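Methyltransferase (Pyrococcus horikoshii, PDB 1IXK) probably methylates cytidine in RNA at carbon 5 of the base, using S-adenosyl-L-methionine as methyl donor. Local coordinates at residues A[16-19]-A[20-24]. Sequence-based numbering, arbitrary orientation.
Sequences YSKL and FADRY
Y16 lays its ring against the rim of Y24 in an offset edge-to-face pair: the planes stand at 88°, and Y24 CE2 comes to 3.4 Å from Y16 CE1. The Y16 ring reaches forward because its CG lies anti to the carbonyl carbon (chi1 -67°), which also carries CD1 past F20 CB. S17 OG, turned between its own backbone N and carbonyl carbon, accepts a nearly straight bond from F20 N (3.2 Å, 173°), while S17 O takes A21 N. The next carbonyl, K18 O, receives D22 N at 2.9 Å. The extended K18 chain runs past the D22 carboxylate, CG 3.5 Å from OD2, but NZ stays 5.1 Å from that oxygen, too far for a salt bridge, though the opposite charges probably attract. With an asparagine at D22, K18 would probably lose this nearby negative charge. L19 and R23 lie alongside each other, CG to CD 4.1 Å; the guanidinium group goes on to salt bridges with E250 and E252, and Y24 OH hydrogen-bonds to E250. The serine N-cap thus opens helix 18-28, with Y16 packed on helices 5-13 and 31-38 in the N-terminal region of this RsmB/NOP-family methyltransferase.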
ATOM      1  N   TYR A  16      14.889 -11.932 -15.198  1.00 30.76           N
ATOM      2  CA  TYR A  16      14.925 -12.698 -13.960  1.00 31.00           C
ATOM      3  C   TYR A  16      16.099 -13.664 -13.896  1.00 30.46           C
ATOM      4  O   TYR A  16      16.534 -14.201 -14.917  1.00 30.75           O
ATOM      5  CB  TYR A  16      13.631 -13.493 -13.803  1.00 31.49           C
ATOM      6  CG  TYR A  16      12.407 -12.647 -13.581  1.00 33.59           C
ATOM      7  CD1 TYR A  16      12.176 -12.034 -12.350  1.00 34.89           C
ATOM      8  CD2 TYR A  16      11.452 -12.495 -14.583  1.00 33.95           C
ATOM      9  CE1 TYR A  16      11.020 -11.301 -12.120  1.00 34.44           C
ATOM     10  CE2 TYR A  16      10.293 -11.764 -14.363  1.00 34.74           C
ATOM     11  CZ  TYR A  16      10.084 -11.177 -13.128  1.00 34.30           C
ATOM     12  OH  TYR A  16       8.917 -10.499 -12.886  1.00 35.28           O
ATOM     13  N   SER A  17      16.615 -13.877 -12.691  1.00 29.06           N
ATOM     14  CA  SER A  17      17.708 -14.818 -12.499  1.00 28.73           C
ATOM     15  C   SER A  17      17.033 -16.185 -12.450  1.00 28.16           C
ATOM     16  O   SER A  17      15.823 -16.271 -12.229  1.00 28.11           O
ATOM     17  CB  SER A  17      18.427 -14.546 -11.174  1.00 28.48           C
ATOM     18  OG  SER A  17      17.571 -14.794 -10.070  1.00 27.36           O
ATOM     19  N   LYS A  18      17.794 -17.253 -12.656  1.00 26.95           N
ATOM     20  CA  LYS A  18      17.197 -18.580 -12.611  1.00 27.33           C
ATOM     21  C   LYS A  18      16.597 -18.850 -11.234  1.00 26.16           C
ATOM     22  O   LYS A  18      15.599 -19.558 -11.111  1.00 25.09           O
ATOM     23  CB  LYS A  18      18.229 -19.660 -12.945  1.00 28.32           C
ATOM     24  CG  LYS A  18      17.627 -21.058 -12.959  1.00 31.30           C
ATOM     25  CD  LYS A  18      18.566 -22.095 -13.541  1.00 32.82           C
ATOM     26  CE  LYS A  18      17.851 -23.429 -13.680  1.00 34.40           C
ATOM     27  NZ  LYS A  18      18.654 -24.433 -14.433  1.00 38.09           N
ATOM     28  N   LEU A  19      17.210 -18.283 -10.199  1.00 25.52           N
ATOM     29  CA  LEU A  19      16.721 -18.470  -8.835  1.00 25.11           C
ATOM     30  C   LEU A  19      15.307 -17.918  -8.676  1.00 24.73           C
ATOM     31  O   LEU A  19      14.410 -18.619  -8.203  1.00 23.17           O
ATOM     32  CB  LEU A  19      17.656 -17.780  -7.836  1.00 25.64           C
ATOM     33  CG  LEU A  19      17.201 -17.764  -6.372  1.00 25.87           C
ATOM     34  CD1 LEU A  19      16.945 -19.187  -5.878  1.00 26.84           C
ATOM     35  CD2 LEU A  19      18.262 -17.082  -5.525  1.00 26.75           C
ATOM     36  N   PHE A  20      15.111 -16.660  -9.067  1.00 24.04           N
ATOM     37  CA  PHE A  20      13.799 -16.036  -8.958  1.00 24.47           C
ATOM     38  C   PHE A  20      12.791 -16.701  -9.878  1.00 22.35           C
ATOM     39  O   PHE A  20      11.616 -16.816  -9.536  1.00 21.80           O
ATOM     40  CB  PHE A  20      13.876 -14.538  -9.270  1.00 26.69           C
ATOM     41  CG  PHE A  20      14.414 -13.701  -8.135  1.00 31.57           C
ATOM     42  CD1 PHE A  20      14.104 -12.348  -8.051  1.00 33.50           C
ATOM     43  CD2 PHE A  20      15.235 -14.259  -7.159  1.00 33.09           C
ATOM     44  CE1 PHE A  20      14.603 -11.561  -7.013  1.00 35.20           C
ATOM     45  CE2 PHE A  20      15.741 -13.482  -6.117  1.00 34.70           C
ATOM     46  CZ  PHE A  20      15.424 -12.131  -6.044  1.00 34.82           C
ATOM     47  N   ALA A  21      13.246 -17.141 -11.046  1.00 21.36           N
ATOM     48  CA  ALA A  21      12.355 -17.815 -11.982  1.00 20.51           C
ATOM     49  C   ALA A  21      11.858 -19.112 -11.343  1.00 20.40           C
ATOM     50  O   ALA A  21      10.674 -19.436 -11.418  1.00 20.05           O
ATOM     51  CB  ALA A  21      13.085 -18.116 -13.289  1.00 20.73           C
ATOM     52  N   ASP A  22      12.769 -19.854 -10.716  1.00 19.58           N
ATOM     53  CA  ASP A  22      12.400 -21.106 -10.063  1.00 19.97           C
ATOM     54  C   ASP A  22      11.486 -20.829  -8.873  1.00 17.74           C
ATOM     55  O   ASP A  22      10.539 -21.569  -8.628  1.00 17.30           O
ATOM     56  CB  ASP A  22      13.644 -21.872  -9.598  1.00 22.57           C
ATOM     57  CG  ASP A  22      14.397 -22.532 -10.752  1.00 26.47           C
ATOM     58  OD1 ASP A  22      13.754 -22.896 -11.760  1.00 24.97           O
ATOM     59  OD2 ASP A  22      15.628 -22.705 -10.641  1.00 27.13           O
ATOM     60  N   ARG A  23      11.771 -19.761  -8.135  1.00 17.77           N
ATOM     61  CA  ARG A  23      10.946 -19.397  -6.990  1.00 17.04           C
ATOM     62  C   ARG A  23       9.516 -19.070  -7.428  1.00 17.68           C
ATOM     63  O   ARG A  23       8.549 -19.594  -6.868  1.00 16.21           O
ATOM     64  CB  ARG A  23      11.553 -18.196  -6.256  1.00 17.02           C
ATOM     65  CG  ARG A  23      12.651 -18.558  -5.257  1.00 17.10           C
ATOM     66  CD  ARG A  23      13.448 -17.331  -4.813  1.00 17.16           C
ATOM     67  NE  ARG A  23      12.638 -16.284  -4.189  1.00 17.66           N
ATOM     68  CZ  ARG A  23      12.291 -16.252  -2.903  1.00 18.49           C
ATOM     69  NH1 ARG A  23      12.682 -17.220  -2.080  1.00 15.45           N
ATOM     70  NH2 ARG A  23      11.559 -15.246  -2.437  1.00 14.15           N
ATOM     71  N   TYR A  24       9.375 -18.212  -8.435  1.00 16.68           N
ATOM     72  CA  TYR A  24       8.043 -17.843  -8.895  1.00 18.77           C
ATOM     73  C   TYR A  24       7.262 -19.033  -9.431  1.00 16.08           C
ATOM     74  O   TYR A  24       6.058 -19.124  -9.214  1.00 15.58           O
ATOM     75  CB  TYR A  24       8.117 -16.723  -9.942  1.00 21.91           C
ATOM     76  CG  TYR A  24       8.657 -15.425  -9.370  1.00 25.86           C
ATOM     77  CD1 TYR A  24       8.506 -15.126  -8.014  1.00 27.10           C
ATOM     78  CD2 TYR A  24       9.320 -14.502 -10.175  1.00 28.38           C
ATOM     79  CE1 TYR A  24       9.002 -13.946  -7.472  1.00 26.82           C
ATOM     80  CE2 TYR A  24       9.821 -13.313  -9.642  1.00 29.64           C
ATOM     81  CZ  TYR A  24       9.657 -13.043  -8.289  1.00 30.47           C
ATOM     82  OH  TYR A  24      10.148 -11.873  -7.752  1.00 31.25           O
TER